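Local coordinates for putative TOXIN related protein (Parabacteroides distasonis ATCC 8503, PDB 3K0Y), which is of unknown function, though it carries a NigD-like OB domain and beta-sandwich domain and has been named a putative toxin-related protein, at residues 49-62 against 74-86. Residues are numbered along the deposited sequence; the frame is centred on the assembly and turned at random. Where two conformers were deposited one is given.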
loop_
_atom_site.group_PDB
_atom_site.type_symbol
_atom_site.label_atom_id
_atom_site.label_comp_id
_atom_site.label_asym_id
_atom_site.label_seq_id
_atom_site.Cartn_x
_atom_site.Cartn_y
_atom_site.Cartn_z
ATOM N N LYS A 49 -13.420 3.619 7.070
ATOM C CA LYS A 49 -12.895 4.904 6.676
ATOM C C LYS A 49 -12.680 4.928 5.164
ATOM O O LYS A 49 -12.420 3.891 4.566
ATOM C CB LYS A 49 -11.565 5.187 7.371
ATOM C CG LYS A 49 -11.635 5.403 8.873
ATOM C CD LYS A 49 -10.264 5.002 9.506
ATOM C CE LYS A 49 -10.321 5.040 11.051
ATOM N NZ LYS A 49 -9.466 3.916 11.587
ATOM N N PRO A 50 -12.796 6.107 4.552
ATOM C CA PRO A 50 -12.514 6.179 3.118
ATOM C C PRO A 50 -11.041 5.892 2.849
ATOM O O PRO A 50 -10.191 6.278 3.633
ATOM C CB PRO A 50 -12.837 7.653 2.775
ATOM C CG PRO A 50 -12.489 8.374 4.059
ATOM C CD PRO A 50 -13.017 7.448 5.140
ATOM N N ASN A 51 -10.750 5.183 1.776
ATOM C CA ASN A 51 -9.362 5.008 1.312
ATOM C C ASN A 51 -8.410 4.314 2.304
ATOM O O ASN A 51 -7.291 4.756 2.545
ATOM C CB ASN A 51 -8.847 6.373 0.877
ATOM C CG ASN A 51 -9.821 7.067 -0.060
ATOM O OD1 ASN A 51 -10.419 8.082 0.297
ATOM N ND2 ASN A 51 -10.039 6.481 -1.224
ATOM N N GLN A 52 -8.896 3.225 2.895
ATOM C CA GLN A 52 -8.184 2.501 3.937
ATOM C C GLN A 52 -8.133 1.067 3.463
ATOM O O GLN A 52 -9.157 0.542 3.019
ATOM C CB GLN A 52 -8.982 2.593 5.239
ATOM C CG GLN A 52 -8.511 1.754 6.351
ATOM C CD GLN A 52 -7.177 2.193 6.898
ATOM O OE1 GLN A 52 -7.035 3.299 7.359
ATOM N NE2 GLN A 52 -6.207 1.297 6.891
ATOM N N ARG A 53 -6.968 0.441 3.525
ATOM C CA ARG A 53 -6.889 -0.998 3.213
ATOM C C ARG A 53 -6.831 -1.785 4.506
ATOM O O ARG A 53 -6.472 -1.232 5.560
ATOM C CB ARG A 53 -5.669 -1.295 2.368
ATOM C CG ARG A 53 -5.591 -0.480 1.107
ATOM C CD ARG A 53 -5.059 -1.336 -0.066
ATOM N NE ARG A 53 -6.164 -2.024 -0.715
ATOM C CZ ARG A 53 -6.019 -3.050 -1.556
ATOM N NH1 ARG A 53 -4.810 -3.535 -1.828
ATOM N NH2 ARG A 53 -7.075 -3.564 -2.122
ATOM N N ALA A 54 -7.154 -3.062 4.418
ATOM C CA ALA A 54 -7.183 -3.941 5.576
ATOM C C ALA A 54 -6.841 -5.363 5.146
ATOM O O ALA A 54 -7.057 -5.731 4.001
ATOM C CB ALA A 54 -8.538 -3.921 6.266
ATOM N N LEU A 55 -6.242 -6.104 6.055
ATOM C CA LEU A 55 -6.108 -7.536 5.930
ATOM C C LEU A 55 -7.394 -8.160 6.499
ATOM O O LEU A 55 -7.722 -7.972 7.683
ATOM C CB LEU A 55 -4.859 -8.003 6.696
ATOM C CG LEU A 55 -4.409 -9.447 6.455
ATOM C CD1 LEU A 55 -3.998 -9.679 4.999
ATOM C CD2 LEU A 55 -3.253 -9.776 7.451
ATOM N N VAL A 56 -8.123 -8.867 5.650
ATOM C CA VAL A 56 -9.423 -9.408 5.979
ATOM C C VAL A 56 -9.460 -10.941 5.922
ATOM O O VAL A 56 -9.084 -11.529 4.921
ATOM C CB VAL A 56 -10.513 -8.863 5.032
ATOM C CG1 VAL A 56 -11.872 -9.379 5.452
ATOM C CG2 VAL A 56 -10.503 -7.287 5.002
ATOM N N ASN A 57 -9.946 -11.559 7.002
ATOM C CA ASN A 57 -10.203 -12.989 7.085
ATOM C C ASN A 57 -11.718 -13.136 6.940
ATOM O O ASN A 57 -12.479 -12.612 7.764
ATOM C CB ASN A 57 -9.730 -13.519 8.428
ATOM C CG ASN A 57 -9.888 -15.070 8.574
ATOM O OD1 ASN A 57 -10.770 -15.705 7.976
ATOM N ND2 ASN A 57 -9.007 -15.660 9.370
ATOM N N PHE A 58 -12.155 -13.760 5.849
ATOM C CA PHE A 58 -13.566 -13.832 5.529
ATOM C C PHE A 58 -13.970 -15.235 5.019
ATOM O O PHE A 58 -13.142 -16.013 4.525
ATOM C CB PHE A 58 -13.962 -12.731 4.523
ATOM C CG PHE A 58 -13.305 -12.861 3.170
ATOM C CD1 PHE A 58 -12.046 -12.317 2.935
ATOM C CD2 PHE A 58 -13.936 -13.544 2.126
ATOM C CE1 PHE A 58 -11.432 -12.449 1.704
ATOM C CE2 PHE A 58 -13.317 -13.663 0.879
ATOM C CZ PHE A 58 -12.059 -13.103 0.675
ATOM N N THR A 59 -15.254 -15.525 5.168
ATOM C CA THR A 59 -15.870 -16.768 4.715
ATOM C C THR A 59 -16.987 -16.395 3.748
ATOM O O THR A 59 -17.848 -15.578 4.068
ATOM C CB THR A 59 -16.455 -17.525 5.897
ATOM O OG1 THR A 59 -15.413 -17.826 6.838
ATOM C CG2 THR A 59 -17.159 -18.842 5.446
ATOM N N ILE A 60 -16.958 -16.985 2.558
ATOM C CA ILE A 60 -17.956 -16.714 1.531
ATOM C C ILE A 60 -19.273 -17.386 1.914
ATOM O O ILE A 60 -19.273 -18.562 2.232
ATOM C CB ILE A 60 -17.495 -17.278 0.175
ATOM C CG1 ILE A 60 -16.324 -16.447 -0.375
ATOM C CG2 ILE A 60 -18.687 -17.374 -0.805
ATOM C CD1 ILE A 60 -16.704 -15.364 -1.387
ATOM N N LEU A 61 -20.377 -16.640 1.877
ATOM C CA LEU A 61 -21.690 -17.163 2.274
ATOM C C LEU A 61 -22.585 -17.505 1.079
ATOM O O LEU A 61 -23.455 -18.388 1.176
ATOM C CB LEU A 61 -22.416 -16.163 3.170
ATOM C CG LEU A 61 -21.742 -15.789 4.496
ATOM C CD1 LEU A 61 -22.648 -14.856 5.308
ATOM C CD2 LEU A 61 -21.386 -17.036 5.304
ATOM N N ALA A 62 -22.385 -16.791 -0.031
ATOM C CA ALA A 62 -23.187 -16.997 -1.230
ATOM C C ALA A 62 -22.595 -16.196 -2.387
ATOM O O ALA A 62 -22.268 -15.020 -2.225
ATOM C CB ALA A 62 -24.661 -16.614 -0.983
ATOM N N HIS A 74 -20.282 -10.621 -3.909
ATOM C CA HIS A 74 -20.614 -11.761 -3.051
ATOM C C HIS A 74 -20.925 -11.321 -1.632
ATOM O O HIS A 74 -20.518 -10.241 -1.217
ATOM C CB HIS A 74 -19.453 -12.751 -3.048
ATOM C CG HIS A 74 -18.824 -12.914 -4.393
ATOM N ND1 HIS A 74 -17.751 -12.148 -4.808
ATOM C CD2 HIS A 74 -19.157 -13.701 -5.443
ATOM C CE1 HIS A 74 -17.431 -12.483 -6.044
ATOM N NE2 HIS A 74 -18.265 -13.425 -6.451
ATOM N N TYR A 75 -21.662 -12.166 -0.908
ATOM C CA TYR A 75 -21.944 -11.950 0.507
ATOM C C TYR A 75 -20.896 -12.666 1.342
ATOM O O TYR A 75 -20.513 -13.786 1.024
ATOM C CB TYR A 75 -23.338 -12.478 0.877
ATOM C CG TYR A 75 -24.492 -11.679 0.301
ATOM C CD1 TYR A 75 -24.941 -10.520 0.927
ATOM C CD2 TYR A 75 -25.156 -12.103 -0.850
ATOM C CE1 TYR A 75 -26.001 -9.786 0.416
ATOM C CE2 TYR A 75 -26.234 -11.379 -1.375
ATOM C CZ TYR A 75 -26.647 -10.218 -0.732
ATOM O OH TYR A 75 -27.701 -9.489 -1.237
ATOM N N ILE A 76 -20.437 -12.033 2.417
ATOM C CA ILE A 76 -19.429 -12.658 3.285
ATOM C C ILE A 76 -19.705 -12.508 4.762
ATOM O O ILE A 76 -20.539 -11.707 5.172
ATOM C CB ILE A 76 -17.983 -12.143 2.976
ATOM C CG1 ILE A 76 -17.781 -10.686 3.437
ATOM C CG2 ILE A 76 -17.664 -12.336 1.484
ATOM C CD1 ILE A 76 -16.303 -10.171 3.385
ATOM N N LYS A 77 -19.035 -13.348 5.546
ATOM C CA LYS A 77 -18.827 -13.089 6.960
ATOM C C LYS A 77 -17.388 -12.593 7.148
ATOM O O LYS A 77 -16.423 -13.277 6.776
ATOM C CB LYS A 77 -19.019 -14.336 7.790
ATOM C CG LYS A 77 -18.750 -14.131 9.280
ATOM C CD LYS A 77 -19.079 -15.390 10.054
ATOM C CE LYS A 77 -18.488 -15.351 11.443
ATOM N NZ LYS A 77 -19.208 -14.420 12.335
ATOM N N VAL A 78 -17.257 -11.394 7.695
ATOM C CA VAL A 78 -15.978 -10.886 8.135
ATOM C C VAL A 78 -15.627 -11.615 9.425
ATOM O O VAL A 78 -16.293 -11.454 10.420
ATOM C CB VAL A 78 -16.056 -9.347 8.376
ATOM C CG1 VAL A 78 -14.769 -8.812 9.031
ATOM C CG2 VAL A 78 -16.342 -8.628 7.038
ATOM N N ASN A 79 -14.609 -12.458 9.393
ATOM C CA ASN A 79 -14.152 -13.130 10.605
ATOM C C ASN A 79 -13.220 -12.236 11.393
ATOM O O ASN A 79 -13.298 -12.188 12.624
ATOM C CB ASN A 79 -13.454 -14.434 10.276
ATOM C CG ASN A 79 -14.349 -15.389 9.455
ATOM O OD1 ASN A 79 -15.521 -15.595 9.777
ATOM N ND2 ASN A 79 -13.798 -15.932 8.377
ATOM N N ALA A 80 -12.327 -11.550 10.685
ATOM C CA ALA A 80 -11.439 -10.575 11.311
ATOM C C ALA A 80 -11.035 -9.527 10.275
ATOM O O ALA A 80 -11.098 -9.756 9.092
ATOM C CB ALA A 80 -10.189 -11.265 11.931
ATOM N N ILE A 81 -10.649 -8.357 10.735
ATOM C CA ILE A 81 -10.259 -7.292 9.829
ATOM C C ILE A 81 -9.229 -6.447 10.580
ATOM O O ILE A 81 -9.504 -5.921 11.678
ATOM C CB ILE A 81 -11.498 -6.491 9.344
ATOM C CG1 ILE A 81 -11.083 -5.290 8.499
ATOM C CG2 ILE A 81 -12.351 -6.060 10.557
ATOM C CD1 ILE A 81 -12.200 -4.757 7.652
ATOM N N HIS A 82 -8.026 -6.414 10.015
ATOM C CA HIS A 82 -6.889 -5.713 10.590
ATOM C C HIS A 82 -6.434 -4.631 9.621
ATOM O O HIS A 82 -5.906 -4.938 8.564
ATOM C CB HIS A 82 -5.743 -6.698 10.828
ATOM C CG HIS A 82 -6.171 -7.996 11.438
ATOM N ND1 HIS A 82 -6.619 -8.094 12.732
ATOM C CD2 HIS A 82 -6.192 -9.258 10.934
ATOM C CE1 HIS A 82 -6.914 -9.356 12.998
ATOM N NE2 HIS A 82 -6.650 -10.080 11.927
ATOM N N ASN A 83 -6.642 -3.366 9.974
ATOM C CA ASN A 83 -6.228 -2.285 9.100
ATOM C C ASN A 83 -4.737 -2.335 8.773
ATOM O O ASN A 83 -3.906 -2.708 9.594
ATOM C CB ASN A 83 -6.565 -0.952 9.729
ATOM C CG ASN A 83 -8.054 -0.674 9.719
ATOM O OD1 ASN A 83 -8.836 -1.456 9.157
ATOM N ND2 ASN A 83 -8.459 0.435 10.341
ATOM N N ILE A 84 -4.439 -1.988 7.533
ATOM C CA ILE A 84 -3.088 -1.869 7.053
ATOM C C ILE A 84 -2.834 -0.352 6.995
ATOM O O ILE A 84 -3.671 0.405 6.508
ATOM C CB ILE A 84 -2.947 -2.529 5.668
ATOM C CG1 ILE A 84 -3.064 -4.041 5.795
ATOM C CG2 ILE A 84 -1.631 -2.110 4.989
ATOM C CD1 ILE A 84 -3.259 -4.788 4.449
ATOM N N LEU A 85 -1.698 0.094 7.506
ATOM C CA LEU A 85 -1.335 1.501 7.373
ATOM C C LEU A 85 -1.478 1.950 5.886
ATOM O O LEU A 85 -0.814 1.407 5.004
ATOM C CB LEU A 85 0.098 1.736 7.858
ATOM C CG LEU A 85 0.626 3.137 7.657
ATOM C CD1 LEU A 85 -0.214 4.191 8.624
ATOM C CD2 LEU A 85 2.099 3.232 7.927
ATOM N N THR A 86 -2.352 2.924 5.638
ATOM C CA THR A 86 -2.673 3.416 4.302
ATOM C C THR A 86 -2.423 4.919 4.203
ATOM O O THR A 86 -3.014 5.676 4.937
ATOM C CB THR A 86 -4.129 3.045 3.942
ATOM O OG1 THR A 86 -4.259 1.604 4.076
ATOM C CG2 THR A 86 -4.446 3.467 2.486
HETATM O O HOH W 1 -11.197 1.432 11.430
HETATM O O HOH W 2 -4.212 3.626 7.873
#
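Asn57 and Asn79 face each other at a classic beta bulge in the antiparallel hairpin that strands 52-62 and 74-86 form within the NigD-like OB domain. The bulge is defined by Asn57 O, which accepts from two successive amides, Asn79 N at 2.7 Å and Ala80 N at 3.1 Å. The Asn79 amide then bridges two side chains of the partner strand: ND2 donates to Asn57 OD1 (3.1 Å) and, nearly straight, to Thr59 OG1 (2.9 Å). Both acceptors lie close to its plane, which fixes the rotation of the group, whereas the Asn57 amide is turned 82° from it and receives the N-H from above its own carbonyl plane.

On the face that carries Val56, Phe58, Ile76 and Ile81 the contact is apolar. Val56 and Ile81 run side by side, with Val56 CG2 4.0 Å from Ile81 CD1. Ile76 places CG1 between its backbone N and carbonyl carbon (chi1 71°), and its CD1 meets Phe58 CB at 3.7 Å; Trp12 and Leu36 also touch the Phe58 side chain.

Near residue 52 the amides of Gln52 and Asn83 stack, their planes 15° apart, while Asn83 OD1 is hydrogen-bonded to Tyr46 OH. Gln52 NE2 donates in plane to Arg53 O, which also accepts from Ile84 N. Thr86 OG1 closes this end: it accepts from Arg53 N at 3.0 Å and donates to Ile84 O from above the carbonyl plane.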